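Local structure of Non-ribosomal peptide synthetase (Methanobrevibacter ruminantium, 6VTJ) at residues C21-S26 and S50-E55; N341-I346 and R397-A402; Q420-N425 and Q431-A436. The protein probably releases its carrier-bound peptide by NAD(P)H-dependent reduction of the thioester, combining a phosphopantetheine-bearing carrier domain with a C-terminal reductase domain. All coordinates share one frame; numbering follows the deposited sequence.

Contact 1: residues C21-S26 and S50-E55; sequences CAIFSS and SKLIIE
In the peptidyl carrier domain, a small four-helix bundle, Ile23 and Phe24 of helix 15-28 pack against Leu52 and Glu55 of helix 46-58. The two segments run in largely opposite senses, at 136° between their N-to-C directions, with their axes 10.4 Å apart at closest approach. Phe24 and Leu52 bring their CA atoms to within 7.2 Å of each other.

Leu52 is the residue both partners share. Having CG anti to the backbone N (chi1 172°), it sends both branches across the gap, and a forked side chain suits this task. One branch, CD1, lies 3.7 Å from Ile23 CG2, the two side chains crossing at about a right angle. The other, CD2, comes obliquely to the Phe24 ring, 3.6 Å from CE1. Leu52 CD1 also stands 3.9 Å from Phe24 CD1, so both leucine methyls lie near the CD1-CE1 bond of the ring. Phe24 itself starts away from helix 46-58, and only the length of its side chain carries the ring back to Leu52. With an alanine here the ring would be gone, which would probably leave the Leu52 methyls without their aromatic neighbour and open a gap in the bundle.

Toward the partly exposed side, Glu55 CB sits 4.0 Å from Ile23 CG2. Glutamate fits this border, its aliphatic base covering the isoleucine while its carboxylate makes a long, weak ion pair with Lys58.

Beyond the pair, Phe24 meets Phe39 edge-to-face and touches Leu77 of helix 74-82, and both Phe24 and Leu52 touch Ile68 of helix 65-70. Such an apolar seam between the first and second long helices is typical of the phosphopantetheine carrier fold, in which the second begins at the prosthetic-group serine, here Ser46.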
ATOM      1  N   CYS A  21      -4.969 -24.480 -20.984  1.00 35.25           N
ATOM      2  CA  CYS A  21      -4.627 -25.608 -20.125  1.00 39.02           C
ATOM      3  C   CYS A  21      -3.180 -26.025 -20.314  1.00 38.48           C
ATOM      4  O   CYS A  21      -2.479 -26.312 -19.333  1.00 40.24           O
ATOM      5  CB  CYS A  21      -5.538 -26.797 -20.414  1.00 39.24           C
ATOM      6  SG  CYS A  21      -7.177 -26.618 -19.774  1.00 40.56           S
ATOM      7  N   ALA A  22      -2.716 -26.086 -21.569  1.00 34.52           N
ATOM      8  CA  ALA A  22      -1.343 -26.525 -21.798  1.00 37.52           C
ATOM      9  C   ALA A  22      -0.353 -25.526 -21.227  1.00 38.57           C
ATOM     10  O   ALA A  22       0.704 -25.914 -20.714  1.00 38.24           O
ATOM     11  CB  ALA A  22      -1.084 -26.732 -23.290  1.00 39.50           C
ATOM     12  N   ILE A  23      -0.677 -24.233 -21.311  1.00 39.10           N
ATOM     13  CA  ILE A  23       0.202 -23.216 -20.739  1.00 37.26           C
ATOM     14  C   ILE A  23       0.264 -23.354 -19.218  1.00 38.11           C
ATOM     15  O   ILE A  23       1.353 -23.353 -18.631  1.00 36.77           O
ATOM     16  CB  ILE A  23      -0.252 -21.811 -21.168  1.00 39.84           C
ATOM     17  CG1 ILE A  23      -0.079 -21.640 -22.678  1.00 39.68           C
ATOM     18  CG2 ILE A  23       0.551 -20.785 -20.431  1.00 40.25           C
ATOM     19  CD1 ILE A  23      -0.665 -20.371 -23.226  1.00 36.39           C
ATOM     20  N   PHE A  24      -0.898 -23.443 -18.557  1.00 37.20           N
ATOM     21  CA  PHE A  24      -0.916 -23.748 -17.126  1.00 37.51           C
ATOM     22  C   PHE A  24       0.024 -24.902 -16.815  1.00 37.85           C
ATOM     23  O   PHE A  24       0.914 -24.787 -15.968  1.00 42.00           O
ATOM     24  CB  PHE A  24      -2.325 -24.116 -16.658  1.00 37.77           C
ATOM     25  CG  PHE A  24      -3.203 -22.950 -16.284  1.00 33.45           C
ATOM     26  CD1 PHE A  24      -3.171 -21.764 -16.997  1.00 31.92           C
ATOM     27  CD2 PHE A  24      -4.111 -23.072 -15.238  1.00 35.54           C
ATOM     28  CE1 PHE A  24      -4.013 -20.704 -16.666  1.00 34.93           C
ATOM     29  CE2 PHE A  24      -4.953 -22.025 -14.895  1.00 35.56           C
ATOM     30  CZ  PHE A  24      -4.908 -20.836 -15.616  1.00 39.56           C
ATOM     31  N   SER A  25      -0.145 -26.021 -17.518  1.00 33.53           N
ATOM     32  CA  SER A  25       0.606 -27.218 -17.160  1.00 38.18           C
ATOM     33  C   SER A  25       2.105 -27.045 -17.403  1.00 36.03           C
ATOM     34  O   SER A  25       2.923 -27.571 -16.647  1.00 39.06           O
ATOM     35  CB  SER A  25       0.072 -28.421 -17.932  1.00 39.53           C
ATOM     36  OG  SER A  25       0.841 -28.665 -19.097  1.00 41.80           O
ATOM     37  N   SER A  26       2.489 -26.321 -18.449  1.00 36.25           N
ATOM     38  CA  SER A  26       3.911 -26.130 -18.726  1.00 37.05           C
ATOM     39  C   SER A  26       4.543 -25.161 -17.734  1.00 44.16           C
ATOM     40  O   SER A  26       5.677 -25.370 -17.282  1.00 45.70           O
ATOM     41  CB  SER A  26       4.088 -25.623 -20.149  1.00 35.84           C
ATOM     42  OG  SER A  26       5.428 -25.268 -20.394  1.00 53.50           O
ATOM     43  N   SER A  50       2.587 -13.922 -13.219  1.00 40.85           N
ATOM     44  CA  SER A  50       3.170 -12.992 -14.178  1.00 41.55           C
ATOM     45  C   SER A  50       3.816 -13.745 -15.332  1.00 41.81           C
ATOM     46  O   SER A  50       3.755 -13.294 -16.484  1.00 41.23           O
ATOM     47  CB  SER A  50       4.177 -12.058 -13.498  1.00 40.08           C
ATOM     48  OG  SER A  50       5.327 -12.739 -13.030  1.00 45.65           O
ATOM     49  N   LYS A  51       4.421 -14.902 -15.049  1.00 38.24           N
ATOM     50  CA  LYS A  51       4.926 -15.735 -16.135  1.00 39.69           C
ATOM     51  C   LYS A  51       3.781 -16.232 -16.998  1.00 39.92           C
ATOM     52  O   LYS A  51       3.887 -16.267 -18.230  1.00 40.13           O
ATOM     53  CB  LYS A  51       5.734 -16.912 -15.584  1.00 43.03           C
ATOM     54  CG  LYS A  51       6.676 -16.534 -14.448  1.00 43.03           C
ATOM     55  N   LEU A  52       2.672 -16.617 -16.365  1.00 38.89           N
ATOM     56  CA  LEU A  52       1.479 -16.987 -17.115  1.00 40.87           C
ATOM     57  C   LEU A  52       1.073 -15.874 -18.074  1.00 46.09           C
ATOM     58  O   LEU A  52       0.819 -16.118 -19.263  1.00 46.57           O
ATOM     59  CB  LEU A  52       0.335 -17.317 -16.153  1.00 42.34           C
ATOM     60  CG  LEU A  52      -1.003 -17.529 -16.854  1.00 46.49           C
ATOM     61  CD1 LEU A  52      -0.891 -18.696 -17.796  1.00 44.75           C
ATOM     62  CD2 LEU A  52      -2.087 -17.787 -15.851  1.00 42.32           C
ATOM     63  N   ILE A  53       1.020 -14.636 -17.570  1.00 44.00           N
ATOM     64  CA  ILE A  53       0.597 -13.511 -18.406  1.00 41.07           C
ATOM     65  C   ILE A  53       1.584 -13.302 -19.546  1.00 41.11           C
ATOM     66  O   ILE A  53       1.188 -13.060 -20.691  1.00 42.19           O
ATOM     67  CB  ILE A  53       0.436 -12.226 -17.565  1.00 39.47           C
ATOM     68  CG1 ILE A  53      -0.765 -12.319 -16.614  1.00 42.18           C
ATOM     69  CG2 ILE A  53       0.291 -11.006 -18.471  1.00 40.37           C
ATOM     70  CD1 ILE A  53      -2.114 -12.317 -17.316  1.00 43.74           C
ATOM     71  N   ILE A  54       2.880 -13.373 -19.251  1.00 39.16           N
ATOM     72  CA  ILE A  54       3.876 -13.197 -20.301  1.00 40.53           C
ATOM     73  C   ILE A  54       3.706 -14.263 -21.378  1.00 42.00           C
ATOM     74  O   ILE A  54       3.762 -13.968 -22.575  1.00 41.09           O
ATOM     75  CB  ILE A  54       5.294 -13.211 -19.701  1.00 40.61           C
ATOM     76  CG1 ILE A  54       5.490 -11.994 -18.797  1.00 42.01           C
ATOM     77  CG2 ILE A  54       6.361 -13.247 -20.811  1.00 41.47           C
ATOM     78  CD1 ILE A  54       6.673 -12.115 -17.867  1.00 41.15           C
ATOM     79  N   GLU A  55       3.453 -15.510 -20.972  1.00 41.34           N
ATOM     80  CA  GLU A  55       3.285 -16.579 -21.952  1.00 42.94           C
ATOM     81  C   GLU A  55       2.046 -16.359 -22.811  1.00 40.86           C
ATOM     82  O   GLU A  55       2.093 -16.562 -24.029  1.00 42.82           O
ATOM     83  CB  GLU A  55       3.213 -17.935 -21.255  1.00 42.58           C
ATOM     84  CG  GLU A  55       4.563 -18.525 -20.950  1.00 44.20           C
ATOM     85  CD  GLU A  55       5.462 -18.623 -22.183  1.00 51.23           C
ATOM     86  OE1 GLU A  55       4.948 -18.942 -23.279  1.00 48.02           O
ATOM     87  OE2 GLU A  55       6.683 -18.370 -22.050  1.00 49.09           O
TER

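Contact 2: residues N341-I346 and R397-A402; sequences NNIKTI and RDIVDA
Two helical segments face each other, Ile343 and Ile399 having the nearest pair of CA atoms at 8.4 Å. At that spacing the backbones cannot touch, and branched aliphatic side chains fill the interval from both sides.

The closer meeting is between Ile343 and Ile399, whose side chains cross at about a right angle. A single methyl, Ile399 CG2, receives two methyls of Ile343: CD1 at 3.8 Å and CG2 at 4.0 Å. Ile343 can offer the two together because CG2 lies anti to the backbone N while CG1 lies beside that N (chi1 -56°), and the bend at chi2 (-69°) brings CD1 to the same methyl. One turn on from Ile343, Ile346 CG2 meets CG2 of Val400, the residue after Ile399, at a looser 4.2 Å, methyl to methyl. All four residues are buried. In such an interface, with no hydrogen bond across it, apolar residues suit, and branching at CB puts methyls close to each helix.

Around this pair, Ile343 also touches His396 and Leu403 of the facing helix, and Ile399 leans on Phe481 of helix 474-485. Ile346 and Val400 share Met352 on strand 351-352, whose parallel partner, strand 411-412, supplies Glu412 for a salt bridge with Arg397. Helices 338-349 and 396-403 are thus joined beside this two-stranded sheet, with helix 474-485 covering the Ile399 end.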
ATOM      1  N   ASN A 341       9.853  -2.127  -8.815  1.00 33.57           N
ATOM      2  CA  ASN A 341       9.973  -3.165  -9.842  1.00 31.85           C
ATOM      3  C   ASN A 341       9.670  -2.612 -11.225  1.00 33.01           C
ATOM      4  O   ASN A 341      10.240  -3.071 -12.224  1.00 31.50           O
ATOM      5  CB  ASN A 341       9.041  -4.349  -9.529  1.00 38.52           C
ATOM      6  CG  ASN A 341       9.585  -5.253  -8.435  1.00 38.46           C
ATOM      7  OD1 ASN A 341      10.801  -5.401  -8.271  1.00 41.30           O
ATOM      8  ND2 ASN A 341       8.687  -5.855  -7.672  1.00 39.14           N
ATOM      9  N   ASN A 342       8.770  -1.633 -11.300  1.00 31.02           N
ATOM     10  CA  ASN A 342       8.543  -0.917 -12.546  1.00 32.40           C
ATOM     11  C   ASN A 342       9.817  -0.209 -12.999  1.00 34.28           C
ATOM     12  O   ASN A 342      10.212  -0.307 -14.174  1.00 31.98           O
ATOM     13  CB  ASN A 342       7.381   0.062 -12.353  1.00 30.78           C
ATOM     14  CG  ASN A 342       7.344   1.141 -13.411  1.00 41.50           C
ATOM     15  OD1 ASN A 342       6.781   0.944 -14.496  1.00 49.54           O
ATOM     16  N   ILE A 343      10.490   0.488 -12.064  1.00 29.91           N
ATOM     17  CA  ILE A 343      11.801   1.084 -12.358  1.00 29.47           C
ATOM     18  C   ILE A 343      12.814   0.024 -12.806  1.00 32.66           C
ATOM     19  O   ILE A 343      13.664   0.275 -13.674  1.00 30.31           O
ATOM     20  CB  ILE A 343      12.327   1.843 -11.127  1.00 27.40           C
ATOM     21  CG1 ILE A 343      11.332   2.911 -10.658  1.00 34.58           C
ATOM     22  CG2 ILE A 343      13.662   2.458 -11.426  1.00 25.21           C
ATOM     23  CD1 ILE A 343      11.201   4.042 -11.604  1.00 31.14           C
ATOM     24  N   LYS A 344      12.777  -1.161 -12.185  1.00 29.57           N
ATOM     25  CA  LYS A 344      13.690  -2.229 -12.580  1.00 34.27           C
ATOM     26  C   LYS A 344      13.444  -2.633 -14.025  1.00 32.51           C
ATOM     27  O   LYS A 344      14.387  -2.878 -14.785  1.00 29.71           O
ATOM     28  CB  LYS A 344      13.521  -3.454 -11.676  1.00 31.77           C
ATOM     29  CG  LYS A 344      14.680  -4.430 -11.735  1.00 28.87           C
ATOM     30  CD  LYS A 344      14.271  -5.840 -11.299  1.00 35.98           C
ATOM     31  CE  LYS A 344      14.615  -6.077  -9.854  1.00 43.08           C
ATOM     32  NZ  LYS A 344      15.445  -7.299  -9.653  1.00 50.03           N
ATOM     33  N   THR A 345      12.176  -2.752 -14.411  1.00 28.53           N
ATOM     34  CA  THR A 345      11.883  -3.104 -15.796  1.00 33.70           C
ATOM     35  C   THR A 345      12.408  -2.037 -16.740  1.00 34.47           C
ATOM     36  O   THR A 345      12.998  -2.356 -17.783  1.00 31.74           O
ATOM     37  CB  THR A 345      10.386  -3.307 -16.002  1.00 32.35           C
ATOM     38  OG1 THR A 345      10.004  -4.572 -15.457  1.00 32.29           O
ATOM     39  CG2 THR A 345      10.048  -3.293 -17.483  1.00 34.19           C
ATOM     40  N   ILE A 346      12.217  -0.761 -16.383  1.00 31.25           N
ATOM     41  CA  ILE A 346      12.716   0.308 -17.247  1.00 29.81           C
ATOM     42  C   ILE A 346      14.224   0.173 -17.409  1.00 33.03           C
ATOM     43  O   ILE A 346      14.774   0.338 -18.511  1.00 29.73           O
ATOM     44  CB  ILE A 346      12.318   1.691 -16.690  1.00 26.68           C
ATOM     45  CG1 ILE A 346      10.868   2.015 -17.017  1.00 32.74           C
ATOM     46  CG2 ILE A 346      13.205   2.767 -17.247  1.00 28.33           C
ATOM     47  CD1 ILE A 346      10.338   3.225 -16.261  1.00 31.21           C
ATOM     48  N   ARG A 397      11.971  10.951 -15.298  1.00 30.26           N
ATOM     49  CA  ARG A 397      13.214  11.497 -15.823  1.00 26.77           C
ATOM     50  C   ARG A 397      14.176  11.805 -14.689  1.00 32.07           C
ATOM     51  O   ARG A 397      15.383  11.571 -14.815  1.00 31.05           O
ATOM     52  CB  ARG A 397      12.941  12.754 -16.654  1.00 27.25           C
ATOM     53  CG  ARG A 397      12.022  12.534 -17.844  1.00 27.27           C
ATOM     54  CD  ARG A 397      11.826  13.822 -18.651  1.00 30.03           C
ATOM     55  NE  ARG A 397      11.005  13.563 -19.820  1.00 28.76           N
ATOM     56  CZ  ARG A 397       9.679  13.655 -19.834  1.00 32.51           C
ATOM     57  NH1 ARG A 397       9.019  14.033 -18.741  1.00 28.49           N
ATOM     58  NH2 ARG A 397       9.012  13.365 -20.942  1.00 29.95           N
ATOM     59  N   ASP A 398      13.662  12.297 -13.560  1.00 27.82           N
ATOM     60  CA  ASP A 398      14.517  12.496 -12.396  1.00 29.89           C
ATOM     61  C   ASP A 398      15.105  11.177 -11.934  1.00 29.55           C
ATOM     62  O   ASP A 398      16.319  11.069 -11.659  1.00 27.39           O
ATOM     63  CB  ASP A 398      13.722  13.143 -11.264  1.00 31.89           C
ATOM     64  CG  ASP A 398      13.287  14.541 -11.591  1.00 33.82           C
ATOM     65  OD1 ASP A 398      14.157  15.347 -11.978  1.00 38.80           O
ATOM     66  OD2 ASP A 398      12.079  14.840 -11.457  1.00 30.47           O
ATOM     67  N   ILE A 399      14.253  10.147 -11.862  1.00 24.71           N
ATOM     68  CA  ILE A 399      14.722   8.852 -11.395  1.00 28.07           C
ATOM     69  C   ILE A 399      15.744   8.285 -12.362  1.00 31.03           C
ATOM     70  O   ILE A 399      16.801   7.799 -11.949  1.00 30.99           O
ATOM     71  CB  ILE A 399      13.549   7.883 -11.189  1.00 29.44           C
ATOM     72  CG1 ILE A 399      12.764   8.274  -9.939  1.00 33.57           C
ATOM     73  CG2 ILE A 399      14.073   6.468 -11.090  1.00 26.48           C
ATOM     74  CD1 ILE A 399      11.274   8.251 -10.148  1.00 32.81           C
ATOM     75  N   VAL A 400      15.463   8.365 -13.665  1.00 30.74           N
ATOM     76  CA  VAL A 400      16.383   7.804 -14.650  1.00 31.08           C
ATOM     77  C   VAL A 400      17.676   8.616 -14.721  1.00 27.75           C
ATOM     78  O   VAL A 400      18.746   8.050 -14.948  1.00 33.11           O
ATOM     79  CB  VAL A 400      15.682   7.673 -16.018  1.00 26.15           C
ATOM     80  CG1 VAL A 400      16.685   7.547 -17.144  1.00 31.09           C
ATOM     81  CG2 VAL A 400      14.797   6.431 -16.018  1.00 28.01           C
ATOM     82  N   ASP A 401      17.622   9.935 -14.504  1.00 27.52           N
ATOM     83  CA  ASP A 401      18.857  10.705 -14.410  1.00 30.85           C
ATOM     84  C   ASP A 401      19.728  10.182 -13.283  1.00 35.91           C
ATOM     85  O   ASP A 401      20.949  10.053 -13.445  1.00 36.49           O
ATOM     86  CB  ASP A 401      18.567  12.194 -14.198  1.00 32.07           C
ATOM     87  CG  ASP A 401      17.999  12.870 -15.445  1.00 36.41           C
ATOM     88  OD1 ASP A 401      17.967  12.226 -16.522  1.00 37.48           O
ATOM     89  OD2 ASP A 401      17.546  14.036 -15.335  1.00 39.63           O
ATOM     90  N   ALA A 402      19.115   9.864 -12.134  1.00 29.92           N
ATOM     91  CA  ALA A 402      19.884   9.270 -11.035  1.00 34.76           C
ATOM     92  C   ALA A 402      20.411   7.875 -11.390  1.00 34.36           C
ATOM     93  O   ALA A 402      21.555   7.531 -11.067  1.00 33.83           O
ATOM     94  CB  ALA A 402      19.027   9.209  -9.774  1.00 27.63           C
TER

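Contact 3: residues Q420-N425 and Q431-A436; sequences QIYEQN and QGIITA
Asn425 ND2 donates a hydrogen bond to Ile421 O at 2.9 Å, closing the end of the helix whose Tyr422 reaches across to Ile433 and Ile434. The bond is nearly straight, with 171° at the hydrogen, and Ile421 O lies close to the plane of the Asn425 amide; the donor is tilted somewhat from the carbonyl plane. The chain tightens here: Asn425 N bonds to Tyr422 O, three residues back, and the side-chain amide takes up the carbonyl that a further regular turn would have given to the backbone N-H. Asparagine suits the job, being short enough to fold back and offering a donor and an acceptor together. Its OD1 bonds to Asn429, so both ends of the amide are held and its flat group can hardly turn.

No hydrogen bond crosses to helix 431-435; the contact is one of van der Waals touch. Tyr422 has CG anti to the backbone N (chi1 164°), which extends the ring toward that helix. Ring atom CE1 lies 4.3 Å from Ile433 CD1, which approaches obliquely, and Tyr422 OH is loosely placed, 4.4 Å from Ile434 CD1. A tyrosine has the length to bridge backbones whose nearest CA atoms, those of Tyr422 and Ile433, are 10.6 Å apart.

Tyr422 also touches Leu57, and Ile434 touches Ile53, both on carrier helix 46-58, while the neighbouring Thr435 contacts the 4'-phosphopantetheine. Two consecutive short helices joined by a loop, packed through a buried tyrosine, lie where carrier helix 46-58 meets the reductase side.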
ATOM      1  N   GLN A 420       8.606  -1.646 -29.802  1.00 42.50           N
ATOM      2  CA  GLN A 420       9.555  -2.552 -30.435  1.00 43.18           C
ATOM      3  C   GLN A 420      10.450  -3.189 -29.379  1.00 42.59           C
ATOM      4  O   GLN A 420      10.723  -4.388 -29.423  1.00 41.31           O
ATOM      5  CB  GLN A 420      10.403  -1.807 -31.467  1.00 43.53           C
ATOM      6  CG  GLN A 420       9.741  -1.664 -32.828  1.00 53.02           C
ATOM      7  CD  GLN A 420      10.533  -0.781 -33.772  1.00 59.01           C
ATOM      8  OE1 GLN A 420      11.763  -0.768 -33.743  1.00 60.22           O
ATOM      9  NE2 GLN A 420       9.828  -0.035 -34.614  1.00 57.66           N
ATOM     10  N   ILE A 421      10.903  -2.376 -28.430  1.00 39.09           N
ATOM     11  CA  ILE A 421      11.760  -2.857 -27.356  1.00 41.17           C
ATOM     12  C   ILE A 421      10.972  -3.772 -26.428  1.00 40.11           C
ATOM     13  O   ILE A 421      11.491  -4.777 -25.941  1.00 39.94           O
ATOM     14  CB  ILE A 421      12.351  -1.694 -26.539  1.00 35.33           C
ATOM     15  CG1 ILE A 421      13.172  -0.771 -27.442  1.00 38.26           C
ATOM     16  CG2 ILE A 421      13.202  -2.223 -25.395  1.00 41.36           C
ATOM     17  CD1 ILE A 421      13.833   0.374 -26.705  1.00 31.25           C
ATOM     18  N   TYR A 422       9.713  -3.417 -26.190  1.00 38.86           N
ATOM     19  CA  TYR A 422       8.845  -4.207 -25.326  1.00 37.42           C
ATOM     20  C   TYR A 422       8.563  -5.561 -25.962  1.00 45.63           C
ATOM     21  O   TYR A 422       8.622  -6.596 -25.298  1.00 42.83           O
ATOM     22  CB  TYR A 422       7.534  -3.465 -25.060  1.00 41.82           C
ATOM     23  CG  TYR A 422       6.439  -4.341 -24.495  1.00 45.21           C
ATOM     24  CD1 TYR A 422       6.385  -4.631 -23.138  1.00 47.54           C
ATOM     25  CD2 TYR A 422       5.459  -4.879 -25.319  1.00 45.54           C
ATOM     26  CE1 TYR A 422       5.386  -5.431 -22.618  1.00 53.39           C
ATOM     27  CE2 TYR A 422       4.456  -5.680 -24.806  1.00 45.39           C
ATOM     28  CZ  TYR A 422       4.424  -5.952 -23.456  1.00 53.78           C
ATOM     29  OH  TYR A 422       3.427  -6.750 -22.942  1.00 58.63           O
ATOM     30  N   GLU A 423       8.259  -5.547 -27.257  1.00 43.65           N
ATOM     31  CA  GLU A 423       7.974  -6.775 -27.987  1.00 46.52           C
ATOM     32  C   GLU A 423       9.172  -7.713 -27.918  1.00 43.08           C
ATOM     33  O   GLU A 423       9.019  -8.922 -27.744  1.00 41.81           O
ATOM     34  CB  GLU A 423       7.631  -6.464 -29.445  1.00 45.82           C
ATOM     35  CG  GLU A 423       6.141  -6.450 -29.743  1.00 47.69           C
ATOM     36  CD  GLU A 423       5.796  -5.602 -30.952  1.00 54.71           C
ATOM     37  OE1 GLU A 423       6.658  -5.459 -31.845  1.00 61.28           O
ATOM     38  OE2 GLU A 423       4.664  -5.078 -31.009  1.00 57.73           O
ATOM     39  N   GLN A 424      10.367  -7.145 -28.053  1.00 38.19           N
ATOM     40  CA  GLN A 424      11.593  -7.923 -27.998  1.00 39.45           C
ATOM     41  C   GLN A 424      11.946  -8.396 -26.587  1.00 41.90           C
ATOM     42  O   GLN A 424      12.965  -9.077 -26.421  1.00 46.25           O
ATOM     43  CB  GLN A 424      12.756  -7.106 -28.578  1.00 38.11           C
ATOM     44  CG  GLN A 424      12.630  -6.808 -30.069  1.00 42.18           C
ATOM     45  N   ASN A 425      11.174  -8.044 -25.561  1.00 41.21           N
ATOM     46  CA  ASN A 425      11.514  -8.485 -24.199  1.00 40.84           C
ATOM     47  C   ASN A 425      10.358  -9.189 -23.499  1.00 40.84           C
ATOM     48  O   ASN A 425      10.076  -8.956 -22.319  1.00 39.59           O
ATOM     49  CB  ASN A 425      11.980  -7.322 -23.353  1.00 36.14           C
ATOM     50  CG  ASN A 425      13.394  -6.998 -23.619  1.00 39.32           C
ATOM     51  OD1 ASN A 425      14.285  -7.520 -22.958  1.00 39.99           O
ATOM     52  ND2 ASN A 425      13.631  -6.178 -24.637  1.00 41.02           N
ATOM     53  N   GLN A 431       8.563  -8.409 -16.044  1.00 32.98           N
ATOM     54  CA  GLN A 431       7.806  -8.843 -14.873  1.00 39.13           C
ATOM     55  C   GLN A 431       7.310  -7.651 -14.066  1.00 39.97           C
ATOM     56  O   GLN A 431       6.122  -7.563 -13.728  1.00 37.80           O
ATOM     57  CB  GLN A 431       8.678  -9.746 -14.004  1.00 41.57           C
ATOM     58  CG  GLN A 431       8.072 -10.072 -12.640  1.00 46.49           C
ATOM     59  CD  GLN A 431       8.762 -11.251 -11.980  1.00 48.41           C
ATOM     60  OE1 GLN A 431       8.932 -12.303 -12.592  1.00 50.78           O
ATOM     61  NE2 GLN A 431       9.175 -11.076 -10.731  1.00 49.83           N
ATOM     62  N   GLY A 432       8.210  -6.702 -13.796  1.00 40.83           N
ATOM     63  CA  GLY A 432       7.894  -5.486 -13.083  1.00 40.16           C
ATOM     64  C   GLY A 432       6.618  -4.881 -13.607  1.00 41.78           C
ATOM     65  O   GLY A 432       5.587  -4.914 -12.915  1.00 45.66           O
ATOM     66  N   ILE A 433       6.636  -4.423 -14.861  1.00 37.98           N
ATOM     67  CA  ILE A 433       5.459  -3.701 -15.324  1.00 37.27           C
ATOM     68  C   ILE A 433       4.269  -4.647 -15.420  1.00 42.15           C
ATOM     69  O   ILE A 433       3.118  -4.222 -15.240  1.00 40.76           O
ATOM     70  CB  ILE A 433       5.729  -2.974 -16.654  1.00 40.44           C
ATOM     71  CG1 ILE A 433       6.245  -3.942 -17.715  1.00 37.21           C
ATOM     72  CG2 ILE A 433       6.712  -1.845 -16.451  1.00 40.22           C
ATOM     73  CD1 ILE A 433       6.361  -3.303 -19.067  1.00 39.96           C
ATOM     74  N   ILE A 434       4.519  -5.947 -15.626  1.00 34.60           N
ATOM     75  CA  ILE A 434       3.405  -6.884 -15.715  1.00 39.55           C
ATOM     76  C   ILE A 434       2.724  -7.017 -14.364  1.00 42.06           C
ATOM     77  O   ILE A 434       1.487  -7.010 -14.282  1.00 42.83           O
ATOM     78  CB  ILE A 434       3.859  -8.261 -16.247  1.00 38.99           C
ATOM     79  CG1 ILE A 434       4.174  -8.206 -17.747  1.00 35.04           C
ATOM     80  CG2 ILE A 434       2.783  -9.277 -16.023  1.00 35.21           C
ATOM     81  CD1 ILE A 434       3.091  -7.559 -18.596  1.00 36.03           C
ATOM     82  N   THR A 435       3.509  -7.138 -13.275  1.00 40.06           N
ATOM     83  CA  THR A 435       2.833  -7.330 -11.994  1.00 40.65           C
ATOM     84  C   THR A 435       2.184  -6.044 -11.515  1.00 43.69           C
ATOM     85  O   THR A 435       1.399  -6.078 -10.557  1.00 42.47           O
ATOM     86  CB  THR A 435       3.775  -7.869 -10.905  1.00 36.71           C
ATOM     87  OG1 THR A 435       4.854  -6.961 -10.699  1.00 43.22           O
ATOM     88  CG2 THR A 435       4.324  -9.250 -11.274  1.00 42.64           C
ATOM     89  N   ALA A 436       2.478  -4.930 -12.182  1.00 39.40           N
ATOM     90  CA  ALA A 436       1.819  -3.656 -11.966  1.00 42.37           C
ATOM     91  C   ALA A 436       0.610  -3.466 -12.868  1.00 47.83           C
ATOM     92  O   ALA A 436       0.159  -2.326 -13.043  1.00 49.71           O
ATOM     93  CB  ALA A 436       2.814  -2.515 -12.177  1.00 39.75           C
TER

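In the fold
Contact 3 stands between the other two. Its centre is about 16 Å from that of contact 1 and about 14 Å from that of contact 2, whereas contacts 1 and 2 do not touch. Helix 46-58 presents Leu52 to helix 15-28, and Ser50 and Ile53 to helix 431-435, so that Ser50 CB packs 3.6 Å from Thr435 CG2. On its other side, residues 431-436 lie against helix 338-349, with Asn341 CB 3.9 Å from Gly432 CA; a side chain at Gly432 would run into Asn341 O, so glycine suits the place. Bound 4'-phosphopantetheine lies about 9 Å from the Ile434 side chain, 11 Å from Ile343 and 13 Å from Leu52.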